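Local coordinates for sulfate permease family protein (Vibrio cholerae, PDB 4DGH) that forms the C-terminal STAS domain of a SulP-family membrane protein that probably transports anions, at residues A10-S15 and A118-L123; R19-Y24 and T124-Q129; E72-F77 and V84-A89. All blocks are in the same frame, centred on the assembly; numbering follows the deposited sequence.

Interaction 1 of 3, residues A10-S15 and A118-L123; sequences AQHGRS and ALSAAL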
ATOM      1  N   ALA A  10       2.397  -7.782 -30.576  1.00 26.61           N
ATOM      2  CA  ALA A  10       2.963  -8.512 -31.740  1.00 25.31           C
ATOM      3  C   ALA A  10       2.053  -8.346 -32.974  1.00 27.54           C
ATOM      4  O   ALA A  10       2.562  -8.219 -34.103  1.00 27.62           O
ATOM      5  CB  ALA A  10       3.184  -9.985 -31.410  1.00 28.12           C
ATOM      6  N   GLN A  11       0.734  -8.305 -32.792  1.00 26.83           N
ATOM      7  CA  GLN A  11      -0.158  -8.042 -33.894  1.00 26.68           C
ATOM      8  C   GLN A  11       0.144  -6.738 -34.574  1.00 27.43           C
ATOM      9  O   GLN A  11      -0.072  -6.617 -35.820  1.00 27.28           O
ATOM     10  CB  GLN A  11      -1.609  -8.112 -33.474  1.00 28.99           C
ATOM     11  CG  GLN A  11      -2.106  -9.516 -33.108  1.00 32.48           C
ATOM     12  CD  GLN A  11      -2.069 -10.504 -34.286  1.00 36.84           C
ATOM     13  OE1 GLN A  11      -1.252 -11.470 -34.307  1.00 40.66           O
ATOM     14  NE2 GLN A  11      -2.929 -10.270 -35.277  1.00 34.27           N
ATOM     15  N   HIS A  12       0.660  -5.771 -33.812  1.00 25.19           N
ATOM     16  CA  HIS A  12       1.087  -4.508 -34.382  1.00 27.18           C
ATOM     17  C   HIS A  12       2.556  -4.394 -34.644  1.00 27.70           C
ATOM     18  O   HIS A  12       3.061  -3.264 -34.842  1.00 28.89           O
ATOM     19  CB  HIS A  12       0.607  -3.332 -33.494  1.00 28.44           C
ATOM     20  CG  HIS A  12      -0.894  -3.173 -33.486  1.00 27.17           C
ATOM     21  ND1 HIS A  12      -1.529  -2.236 -34.208  1.00 29.16           N
ATOM     22  CD2 HIS A  12      -1.889  -3.899 -32.817  1.00 27.44           C
ATOM     23  CE1 HIS A  12      -2.881  -2.361 -34.022  1.00 28.13           C
ATOM     24  NE2 HIS A  12      -3.088  -3.377 -33.174  1.00 26.90           N
ATOM     25  N   GLY A  13       3.253  -5.530 -34.661  1.00 27.06           N
ATOM     26  CA  GLY A  13       4.673  -5.584 -34.957  1.00 28.65           C
ATOM     27  C   GLY A  13       5.601  -4.941 -33.922  1.00 31.43           C
ATOM     28  O   GLY A  13       6.709  -4.469 -34.278  1.00 29.04           O
ATOM     29  N   ARG A  14       5.181  -4.924 -32.654  0.50 28.28           N
ATOM     30  CA  ARG A  14       5.986  -4.337 -31.558  0.50 27.62           C
ATOM     31  C   ARG A  14       6.261  -5.371 -30.472  0.50 28.48           C
ATOM     32  O   ARG A  14       5.539  -6.359 -30.358  0.50 29.82           O
ATOM     33  CB  ARG A  14       5.206  -3.190 -30.879  0.50 24.84           C
ATOM     34  CG  ARG A  14       4.668  -2.114 -31.815  0.50 23.95           C
ATOM     35  CD  ARG A  14       4.343  -0.931 -30.921  0.50 22.81           C
ATOM     36  NE  ARG A  14       5.459  -0.702 -29.995  0.50 22.01           N
ATOM     37  CZ  ARG A  14       6.352   0.256 -30.143  0.50 21.55           C
ATOM     38  NH1 ARG A  14       7.327   0.401 -29.266  0.50 20.51           N
ATOM     39  NH2 ARG A  14       6.268   1.075 -31.189  0.50 21.52           N
ATOM     40  N   SER A  15       7.299  -5.129 -29.676  1.00 30.39           N
ATOM     41  CA  SER A  15       7.576  -5.953 -28.494  1.00 34.50           C
ATOM     42  C   SER A  15       7.325  -5.156 -27.198  1.00 32.50           C
ATOM     43  O   SER A  15       7.089  -5.747 -26.135  1.00 33.04           O
ATOM     44  CB  SER A  15       9.051  -6.443 -28.515  1.00 35.22           C
ATOM     45  OG  SER A  15       9.873  -5.420 -29.080  1.00 43.28           O
ATOM     46  N   ALA A 118      -9.349  -2.117 -25.969  1.00 18.64           N
ATOM     47  CA  ALA A 118      -8.799  -0.735 -25.735  1.00 18.15           C
ATOM     48  C   ALA A 118      -7.366  -0.610 -26.247  1.00 17.81           C
ATOM     49  O   ALA A 118      -7.008   0.393 -26.877  1.00 17.79           O
ATOM     50  CB  ALA A 118      -8.840  -0.439 -24.193  1.00 16.90           C
ATOM     51  N   LEU A 119      -6.555  -1.667 -26.009  1.00 19.39           N
ATOM     52  CA  LEU A 119      -5.140  -1.678 -26.394  1.00 19.08           C
ATOM     53  C   LEU A 119      -5.028  -1.692 -27.918  1.00 20.12           C
ATOM     54  O   LEU A 119      -4.263  -0.903 -28.502  1.00 19.00           O
ATOM     55  CB  LEU A 119      -4.406  -2.911 -25.772  1.00 20.77           C
ATOM     56  CG  LEU A 119      -2.924  -3.167 -26.278  1.00 21.06           C
ATOM     57  CD1 LEU A 119      -2.155  -1.928 -25.841  1.00 19.81           C
ATOM     58  CD2 LEU A 119      -2.349  -4.356 -25.544  1.00 20.43           C
ATOM     59  N   SER A 120      -5.788  -2.574 -28.559  1.00 21.30           N
ATOM     60  CA  SER A 120      -5.892  -2.608 -30.028  1.00 23.82           C
ATOM     61  C   SER A 120      -6.296  -1.229 -30.611  1.00 23.80           C
ATOM     62  O   SER A 120      -5.619  -0.639 -31.514  1.00 23.40           O
ATOM     63  CB  SER A 120      -6.870  -3.758 -30.435  1.00 25.43           C
ATOM     64  OG  SER A 120      -7.200  -3.578 -31.810  1.00 35.41           O
ATOM     65  N   ALA A 121      -7.368  -0.647 -30.076  1.00 23.25           N
ATOM     66  CA  ALA A 121      -7.764   0.685 -30.546  1.00 22.17           C
ATOM     67  C   ALA A 121      -6.696   1.756 -30.348  1.00 21.94           C
ATOM     68  O   ALA A 121      -6.521   2.630 -31.219  1.00 22.36           O
ATOM     69  CB  ALA A 121      -9.054   1.146 -29.926  1.00 21.71           C
ATOM     70  N   ALA A 122      -5.989   1.714 -29.237  1.00 20.75           N
ATOM     71  CA  ALA A 122      -4.995   2.763 -28.965  1.00 20.80           C
ATOM     72  C   ALA A 122      -3.814   2.612 -29.911  1.00 20.85           C
ATOM     73  O   ALA A 122      -3.280   3.615 -30.477  1.00 19.87           O
ATOM     74  CB  ALA A 122      -4.443   2.631 -27.532  1.00 20.98           C
ATOM     75  N   LEU A 123      -3.379   1.380 -30.081  1.00 19.77           N
ATOM     76  CA  LEU A 123      -2.179   1.136 -30.940  1.00 21.92           C
ATOM     77  C   LEU A 123      -2.535   1.526 -32.373  1.00 24.02           C
ATOM     78  O   LEU A 123      -1.701   2.099 -33.101  1.00 25.16           O
ATOM     79  CB  LEU A 123      -1.741  -0.307 -30.897  1.00 21.47           C
ATOM     80  CG  LEU A 123      -1.195  -0.840 -29.544  1.00 20.52           C
ATOM     81  CD1 LEU A 123      -1.052  -2.379 -29.575  1.00 19.50           C
ATOM     82  CD2 LEU A 123       0.121  -0.127 -29.321  1.00 20.68           C
TER

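Interaction 2 of 3, residues R19-Y24 and T124-Q129; sequences RELAVY and TEIEAQ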
ATOM      1  N   ARG A  19       5.978   4.632 -26.761  1.00 25.72           N
ATOM      2  CA  ARG A  19       6.136   5.784 -25.889  1.00 27.18           C
ATOM      3  C   ARG A  19       4.822   6.581 -25.693  1.00 22.53           C
ATOM      4  O   ARG A  19       4.617   7.194 -24.625  1.00 20.89           O
ATOM      5  CB  ARG A  19       7.113   6.755 -26.589  1.00 32.90           C
ATOM      6  CG  ARG A  19       8.150   7.298 -25.661  1.00 47.57           C
ATOM      7  CD  ARG A  19       9.202   8.019 -26.507  1.00 53.49           C
ATOM      8  NE  ARG A  19       8.467   9.022 -27.255  1.00 65.41           N
ATOM      9  CZ  ARG A  19       8.325  10.267 -26.817  1.00 75.96           C
ATOM     10  NH1 ARG A  19       8.942  10.625 -25.692  1.00 80.51           N
ATOM     11  NH2 ARG A  19       7.600  11.144 -27.502  1.00 74.06           N
ATOM     12  N   GLU A  20       4.012   6.647 -26.753  1.00 21.41           N
ATOM     13  CA  GLU A  20       2.707   7.313 -26.714  1.00 23.29           C
ATOM     14  C   GLU A  20       1.592   6.720 -25.874  1.00 22.30           C
ATOM     15  O   GLU A  20       0.597   7.415 -25.691  1.00 23.03           O
ATOM     16  CB  GLU A  20       2.131   7.637 -28.116  1.00 25.86           C
ATOM     17  CG  GLU A  20       3.097   8.463 -28.898  1.00 30.87           C
ATOM     18  CD  GLU A  20       4.047   7.606 -29.701  1.00 34.95           C
ATOM     19  OE1 GLU A  20       4.363   6.386 -29.389  1.00 31.54           O
ATOM     20  OE2 GLU A  20       4.388   8.146 -30.756  1.00 42.90           O
ATOM     21  N   LEU A  21       1.747   5.486 -25.345  1.00 21.38           N
ATOM     22  CA  LEU A  21       0.613   4.850 -24.663  1.00 20.00           C
ATOM     23  C   LEU A  21       1.044   4.469 -23.240  1.00 21.35           C
ATOM     24  O   LEU A  21       2.126   3.863 -23.049  1.00 21.13           O
ATOM     25  CB  LEU A  21       0.274   3.598 -25.452  1.00 20.95           C
ATOM     26  CG  LEU A  21      -0.807   2.724 -24.837  1.00 22.46           C
ATOM     27  CD1 LEU A  21      -2.099   3.527 -24.831  1.00 20.66           C
ATOM     28  CD2 LEU A  21      -0.957   1.531 -25.729  1.00 22.10           C
ATOM     29  N   ALA A  22       0.197   4.754 -22.258  1.00 19.17           N
ATOM     30  CA  ALA A  22       0.419   4.344 -20.880  1.00 18.49           C
ATOM     31  C   ALA A  22      -0.815   3.522 -20.448  1.00 18.67           C
ATOM     32  O   ALA A  22      -1.893   3.562 -21.065  1.00 17.61           O
ATOM     33  CB  ALA A  22       0.644   5.563 -19.996  1.00 17.84           C
ATOM     34  N   VAL A  23      -0.639   2.746 -19.393  1.00 18.17           N
ATOM     35  CA  VAL A  23      -1.705   1.851 -18.963  1.00 18.22           C
ATOM     36  C   VAL A  23      -1.639   1.941 -17.433  1.00 18.42           C
ATOM     37  O   VAL A  23      -0.533   1.821 -16.828  1.00 18.58           O
ATOM     38  CB  VAL A  23      -1.431   0.416 -19.410  1.00 17.36           C
ATOM     39  CG1 VAL A  23      -2.481  -0.491 -18.755  1.00 18.86           C
ATOM     40  CG2 VAL A  23      -1.494   0.304 -20.924  1.00 18.56           C
ATOM     41  N   TYR A  24      -2.788   2.142 -16.810  1.00 17.87           N
ATOM     42  CA  TYR A  24      -2.836   2.172 -15.343  1.00 20.41           C
ATOM     43  C   TYR A  24      -4.029   1.394 -14.862  1.00 21.06           C
ATOM     44  O   TYR A  24      -5.102   1.487 -15.475  1.00 21.46           O
ATOM     45  CB  TYR A  24      -2.927   3.655 -14.878  1.00 21.81           C
ATOM     46  CG  TYR A  24      -2.939   3.743 -13.321  1.00 28.33           C
ATOM     47  CD1 TYR A  24      -1.766   3.442 -12.555  1.00 31.73           C
ATOM     48  CD2 TYR A  24      -4.082   4.103 -12.627  1.00 26.79           C
ATOM     49  CE1 TYR A  24      -1.776   3.488 -11.153  1.00 30.16           C
ATOM     50  CE2 TYR A  24      -4.051   4.190 -11.195  1.00 29.47           C
ATOM     51  CZ  TYR A  24      -2.952   3.813 -10.504  1.00 30.56           C
ATOM     52  OH  TYR A  24      -2.973   3.866  -9.087  1.00 39.64           O
ATOM     53  N   THR A 124      -3.774   1.285 -32.776  1.00 25.48           N
ATOM     54  CA  THR A 124      -4.224   1.704 -34.112  1.00 26.69           C
ATOM     55  C   THR A 124      -4.266   3.232 -34.274  1.00 29.32           C
ATOM     56  O   THR A 124      -3.848   3.766 -35.322  1.00 30.30           O
ATOM     57  CB  THR A 124      -5.633   1.159 -34.366  1.00 26.86           C
ATOM     58  OG1 THR A 124      -5.549  -0.273 -34.448  1.00 28.36           O
ATOM     59  CG2 THR A 124      -6.239   1.703 -35.713  1.00 30.50           C
ATOM     60  N   GLU A 125      -4.781   3.931 -33.264  1.00 27.19           N
ATOM     61  CA  GLU A 125      -4.799   5.392 -33.273  1.00 29.55           C
ATOM     62  C   GLU A 125      -3.386   6.012 -33.265  1.00 29.57           C
ATOM     63  O   GLU A 125      -3.099   6.976 -33.988  1.00 28.05           O
ATOM     64  CB  GLU A 125      -5.610   5.936 -32.104  1.00 30.94           C
ATOM     65  CG  GLU A 125      -5.477   7.442 -31.940  1.00 36.81           C
ATOM     66  CD  GLU A 125      -6.610   8.046 -31.100  1.00 45.44           C
ATOM     67  OE1 GLU A 125      -7.464   7.290 -30.530  1.00 49.51           O
ATOM     68  OE2 GLU A 125      -6.653   9.290 -31.000  1.00 47.79           O
ATOM     69  N   ILE A 126      -2.485   5.437 -32.488  1.00 28.15           N
ATOM     70  CA  ILE A 126      -1.094   5.911 -32.488  1.00 27.97           C
ATOM     71  C   ILE A 126      -0.424   5.712 -33.847  1.00 30.80           C
ATOM     72  O   ILE A 126       0.314   6.589 -34.324  1.00 32.26           O
ATOM     73  CB  ILE A 126      -0.278   5.263 -31.329  1.00 26.89           C
ATOM     74  CG1 ILE A 126      -0.766   5.896 -30.026  1.00 27.18           C
ATOM     75  CG2 ILE A 126       1.210   5.576 -31.492  1.00 30.10           C
ATOM     76  CD1 ILE A 126      -0.648   5.053 -28.745  1.00 27.06           C
ATOM     77  N   GLU A 127      -0.623   4.563 -34.477  1.00 32.22           N
ATOM     78  CA  GLU A 127      -0.133   4.348 -35.839  1.00 35.65           C
ATOM     79  C   GLU A 127      -0.706   5.296 -36.904  1.00 38.36           C
ATOM     80  O   GLU A 127      -0.033   5.576 -37.909  1.00 42.69           O
ATOM     81  CB  GLU A 127      -0.460   2.951 -36.310  1.00 36.40           C
ATOM     82  CG  GLU A 127       0.388   1.910 -35.648  1.00 37.84           C
ATOM     83  CD  GLU A 127      -0.315   0.541 -35.592  1.00 42.34           C
ATOM     84  OE1 GLU A 127      -1.393   0.299 -36.202  1.00 46.96           O
ATOM     85  OE2 GLU A 127       0.249  -0.332 -34.955  1.00 42.70           O
ATOM     86  N   ALA A 128      -1.941   5.735 -36.756  1.00 39.17           N
ATOM     87  CA  ALA A 128      -2.496   6.646 -37.760  1.00 50.07           C
ATOM     88  C   ALA A 128      -1.860   8.033 -37.541  1.00 51.43           C
ATOM     89  O   ALA A 128      -1.460   8.679 -38.505  1.00 58.41           O
ATOM     90  CB  ALA A 128      -4.022   6.690 -37.690  1.00 47.46           C
ATOM     91  N   GLN A 129      -1.727   8.420 -36.267  1.00 60.81           N
ATOM     92  CA  GLN A 129      -1.088   9.677 -35.787  1.00 65.26           C
ATOM     93  C   GLN A 129       0.420   9.720 -36.088  1.00 72.45           C
ATOM     94  O   GLN A 129       0.835   9.842 -37.254  1.00 71.82           O
ATOM     95  CB  GLN A 129      -1.352   9.893 -34.274  1.00 56.35           C
TER

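Interaction 3 of 3, residues E72-F77 and V84-A89; sequences EMIQSF and VLISGA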
ATOM      1  N   GLU A  72     -12.091  13.377 -10.980  1.00 26.36           N
ATOM      2  CA  GLU A  72     -11.016  14.341 -10.743  1.00 28.18           C
ATOM      3  C   GLU A  72      -9.738  13.844 -11.407  1.00 25.01           C
ATOM      4  O   GLU A  72      -9.079  14.622 -12.087  1.00 24.21           O
ATOM      5  CB  GLU A  72     -10.756  14.518  -9.228  1.00 35.73           C
ATOM      6  CG  GLU A  72      -9.582  15.449  -8.936  1.00 45.90           C
ATOM      7  CD  GLU A  72      -9.540  15.971  -7.477  1.00 65.48           C
ATOM      8  OE1 GLU A  72      -9.773  15.175  -6.511  1.00 68.37           O
ATOM      9  OE2 GLU A  72      -9.251  17.195  -7.272  1.00 70.96           O
HETATM   10  N   MSE A  73      -9.419  12.560 -11.256  0.70 22.92           N
HETATM   11  CA  MSE A  73      -8.254  11.992 -11.942  0.70 22.69           C
HETATM   12  C   MSE A  73      -8.306  12.158 -13.451  0.70 21.58           C
HETATM   13  O   MSE A  73      -7.330  12.547 -14.077  0.70 20.86           O
HETATM   14  CB  MSE A  73      -8.179  10.504 -11.596  0.70 24.20           C
HETATM   15  CG  MSE A  73      -6.755  10.036 -11.846  0.70 28.22           C
HETATM   16 SE   MSE A  73      -6.747   8.071 -11.706  0.63 32.77          SE
HETATM   17  CE  MSE A  73      -4.909   7.521 -12.015  0.70 35.32           C
ATOM     18  N   ILE A  74      -9.438  11.840 -14.047  1.00 21.72           N
ATOM     19  CA  ILE A  74      -9.566  11.971 -15.494  1.00 21.36           C
ATOM     20  C   ILE A  74      -9.486  13.413 -15.929  1.00 22.33           C
ATOM     21  O   ILE A  74      -8.913  13.737 -17.002  1.00 20.73           O
ATOM     22  CB  ILE A  74     -10.926  11.375 -15.941  1.00 21.49           C
ATOM     23  CG1 ILE A  74     -10.842   9.843 -15.779  1.00 21.38           C
ATOM     24  CG2 ILE A  74     -11.170  11.745 -17.404  1.00 21.79           C
ATOM     25  CD1 ILE A  74     -12.198   9.179 -15.909  1.00 23.45           C
ATOM     26  N   GLN A  75     -10.149  14.292 -15.182  1.00 22.32           N
ATOM     27  CA  GLN A  75     -10.030  15.754 -15.438  0.50 25.10           C
ATOM     28  C   GLN A  75      -8.570  16.223 -15.441  1.00 25.47           C
ATOM     29  O   GLN A  75      -8.174  16.976 -16.280  1.00 25.22           O
ATOM     30  CB  GLN A  75     -10.847  16.562 -14.438  0.50 25.72           C
ATOM     31  CG  GLN A  75     -12.317  16.554 -14.821  0.50 26.74           C
ATOM     32  CD  GLN A  75     -13.244  17.061 -13.729  0.50 28.67           C
ATOM     33  OE1 GLN A  75     -12.853  17.210 -12.569  0.50 30.17           O
ATOM     34  NE2 GLN A  75     -14.503  17.314 -14.105  0.50 28.26           N
ATOM     35  N   SER A  76      -7.802  15.747 -14.472  1.00 25.89           N
ATOM     36  CA  SER A  76      -6.416  16.098 -14.349  1.00 26.27           C
ATOM     37  C   SER A  76      -5.580  15.566 -15.529  1.00 24.81           C
ATOM     38  O   SER A  76      -4.677  16.249 -15.978  1.00 26.00           O
ATOM     39  CB  SER A  76      -5.848  15.650 -12.991  1.00 28.34           C
ATOM     40  OG  SER A  76      -5.437  14.277 -13.055  1.00 34.52           O
ATOM     41  N   PHE A  77      -5.926  14.413 -16.117  1.00 21.94           N
ATOM     42  CA  PHE A  77      -5.215  13.951 -17.333  1.00 21.78           C
ATOM     43  C   PHE A  77      -5.641  14.752 -18.568  1.00 21.04           C
ATOM     44  O   PHE A  77      -4.828  15.083 -19.423  1.00 22.66           O
ATOM     45  CB  PHE A  77      -5.473  12.420 -17.576  1.00 21.49           C
ATOM     46  CG  PHE A  77      -5.103  11.548 -16.385  1.00 24.88           C
ATOM     47  CD1 PHE A  77      -4.068  11.935 -15.516  1.00 27.61           C
ATOM     48  CD2 PHE A  77      -5.741  10.347 -16.153  1.00 26.82           C
ATOM     49  CE1 PHE A  77      -3.679  11.117 -14.433  1.00 26.67           C
ATOM     50  CE2 PHE A  77      -5.390   9.516 -15.066  1.00 25.76           C
ATOM     51  CZ  PHE A  77      -4.345   9.893 -14.218  1.00 25.83           C
ATOM     52  N   VAL A  84      -8.065   9.584 -22.552  1.00 18.48           N
ATOM     53  CA  VAL A  84      -8.226   8.549 -21.574  1.00 18.32           C
ATOM     54  C   VAL A  84      -9.225   7.541 -22.109  1.00 18.52           C
ATOM     55  O   VAL A  84     -10.344   7.956 -22.564  1.00 19.30           O
ATOM     56  CB  VAL A  84      -8.680   9.102 -20.232  1.00 19.29           C
ATOM     57  CG1 VAL A  84      -8.964   7.950 -19.225  1.00 18.19           C
ATOM     58  CG2 VAL A  84      -7.712  10.184 -19.720  1.00 18.70           C
ATOM     59  N   LEU A  85      -8.786   6.277 -22.234  1.00 16.64           N
ATOM     60  CA  LEU A  85      -9.710   5.186 -22.510  1.00 17.28           C
ATOM     61  C   LEU A  85      -9.978   4.420 -21.196  1.00 17.83           C
ATOM     62  O   LEU A  85      -9.112   4.362 -20.341  1.00 19.04           O
ATOM     63  CB  LEU A  85      -9.142   4.180 -23.522  1.00 18.09           C
ATOM     64  CG  LEU A  85      -9.020   4.516 -25.019  1.00 21.68           C
ATOM     65  CD1 LEU A  85      -8.852   5.972 -25.378  1.00 20.67           C
ATOM     66  CD2 LEU A  85      -8.115   3.580 -25.801  1.00 19.90           C
ATOM     67  N   ILE A  86     -11.158   3.784 -21.102  1.00 16.43           N
ATOM     68  CA  ILE A  86     -11.467   2.990 -19.966  1.00 17.29           C
ATOM     69  C   ILE A  86     -11.765   1.577 -20.468  1.00 18.61           C
ATOM     70  O   ILE A  86     -12.490   1.399 -21.509  1.00 19.95           O
ATOM     71  CB  ILE A  86     -12.689   3.583 -19.309  1.00 18.07           C
ATOM     72  CG1 ILE A  86     -12.333   4.932 -18.600  1.00 19.28           C
ATOM     73  CG2 ILE A  86     -13.330   2.554 -18.376  1.00 18.42           C
ATOM     74  CD1 ILE A  86     -13.621   5.568 -18.057  1.00 19.91           C
ATOM     75  N   SER A  87     -11.254   0.564 -19.778  1.00 17.88           N
ATOM     76  CA  SER A  87     -11.601  -0.834 -20.138  1.00 18.07           C
ATOM     77  C   SER A  87     -11.965  -1.642 -18.920  1.00 19.32           C
ATOM     78  O   SER A  87     -11.558  -1.321 -17.849  1.00 17.94           O
ATOM     79  CB  SER A  87     -10.420  -1.517 -20.829  1.00 19.16           C
ATOM     80  OG  SER A  87      -9.223  -1.546 -20.025  1.00 20.52           O
ATOM     81  N   GLY A  88     -12.720  -2.731 -19.146  1.00 19.16           N
ATOM     82  CA  GLY A  88     -12.884  -3.783 -18.172  1.00 21.09           C
ATOM     83  C   GLY A  88     -13.906  -3.545 -17.062  1.00 20.55           C
ATOM     84  O   GLY A  88     -13.962  -4.345 -16.131  1.00 20.81           O
ATOM     85  N   ALA A  89     -14.722  -2.478 -17.133  1.00 20.16           N
ATOM     86  CA  ALA A  89     -15.730  -2.260 -16.045  1.00 20.90           C
ATOM     87  C   ALA A  89     -16.659  -3.478 -15.990  1.00 22.06           C
ATOM     88  O   ALA A  89     -17.122  -3.903 -17.045  1.00 23.29           O
ATOM     89  CB  ALA A  89     -16.565  -0.992 -16.258  1.00 19.97           C
TER

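Interaction 1 of 3, residues A10-S15 and A118-L123
The imidazole of His12 turns one face to Leu123 CB, which sits 3.8 Å from the ring centroid and only 6° off the ring normal, a well-centred CH-pi contact. The terminal methyl CD1 of the same leucine moves outward from there to the CD2 and CG side of the ring, where it comes within 3.7 Å of His12 CD2. Further round, the NE2 side of the ring approaches the backbone oxygen of Ser120, but at 4.1 Å between His12 NE2 and Ser120 O this is packing and not a hydrogen bond.

What fixes the rotation of the ring is its other nitrogen: His12 ND1 is hydrogen-bonded to Glu127 OE2, one turn beyond Leu123 on the same helix. The ring is thus gripped by a leucine at its face and a carboxylate at ND1, and the negative charge would tend to stabilise a proton on ND1. With chi1 at -67°, CG stands anti to the carbonyl carbon, and this carries the imidazole across to helix 115-128.

Behind the histidine, the backbone turns out of helix 3-11. Gly13, with positive phi, takes the C-prime position: its N bonds to Ala10 O at 2.8 Å, and Arg14 N reaches back to Leu9 O. This is a Schellman motif, and it ends the N-terminal helix where His12 can pack on the C-terminal helix of the STAS domain.

Interaction 2 of 3, residues R19-Y24 and T124-Q129
Ile126 reaches from helix 115-128 to the start of strand 21-25, and its three outer carbons share out the work. From CB, which points toward the strand segment, the side chain forks. CG2, anti to the backbone N, goes to the carboxylate end of Glu20 and lies 3.9 Å from Glu20 CD, with Glu20 OE1 equally near. The other branch, CG1, passes Glu20 CB at 3.9 Å. At its tip, CD1 settles between two neighbouring residues, 3.8 Å from Glu20 CB and 3.7 Å from Leu21 CB. No hydrogen bond crosses this contact; it is made by van der Waals packing alone.

The bend at chi2 (90°) brings the carboxylate end of Glu20 beside CG2 of Ile126, and the two side chains cross at a slant with the methyl against the acid group; the contact at Glu20 CB does not depend on that bend. The touch is therefore apolar at Glu20 CB and mixed at the carboxylate end. Leu21 is buried, and beyond CB its side chain continues along the same helix, packing on Leu119, Ala122 and Leu123, while Ile126 also touches Gln50 in the loop before strand 51-55.

On the strand side, backbone hydrogen bonds join Glu20 and Ala22 to Ile51, and Val23 N is bonded to Asp63 of a second subunit. Ile126 thus closes the last turns of the C-terminal helix over the entrance to strand 21-25, an outermost strand of the parallel sheet, in the helix-on-sheet packing of the alpha/beta STAS fold.

Interaction 3 of 3, residues E72-F77 and V84-A89
Val84, near the start of strand 83-87, packs against Phe77 and Ile74 of helix 64-78, the helix that leads into this strand in the beta-alpha-beta unit formed with strand 51-55. The local helix and strand axes run 145° apart in direction and approach to 10.2 Å, as expected for the crossover helix of a parallel sheet lying on its strands.

The two methyls of Val84 divide between two helix residues one turn apart. CG2 lies 3.8 Å from Phe77 CB and near the plane of the ring, at its edge on the CD2 side, with the valine and phenylalanine side chains crossing at about a right angle. CG1, anti to the backbone N (chi1 175°), is turned to Ile74, with a looser 4.4 Å between Val84 CG1 and Ile74 CG1.

Leu85 belongs to the other side of the sheet, and its backbone is hydrogen-bonded to Leu52 and Leu54 of strand 51-55. At Ile86 the side chain returns to the helix: its CD1 meets Ile74 CD1 methyl to methyl at 4.4 Å, and Ile102 of helix 102-106 packs on both isoleucines. After Ser87, which touches Ile53 and Arg55, the strand ends, and Gly88 takes positive phi as the chain turns toward Ala89.

The helix also keeps its own bonds. Met73, a selenomethionine, places its backbone oxygen 3.3 Å above the Phe77 ring plane, over its centre, and that oxygen accepts both Phe77 N and, at 2.8 Å, the hydroxyl Ser76 OG.

Overall arrangement
Interactions 1 and 2 have centres about 8 Å apart, and both use helix 115-128: its middle receives the residue just after helix 3-11, its last turns the start of strand 21-25. The two join at the His12 to Glu127 hydrogen bond and through Leu21 packed on Leu119 and Ala122. Their segments alternate along the chain, tying the N-terminal part to the C-terminal helix. Interaction 3, centred about 20 Å from the centre of interaction 1 and 15 Å from that of interaction 2, is nested inside both loops and packs helix 64-78 on the parallel sheet. Leu85, facing away from Val84, touches Ala118, so helices 64-78 and 115-128 cover opposite faces of the STAS sheet.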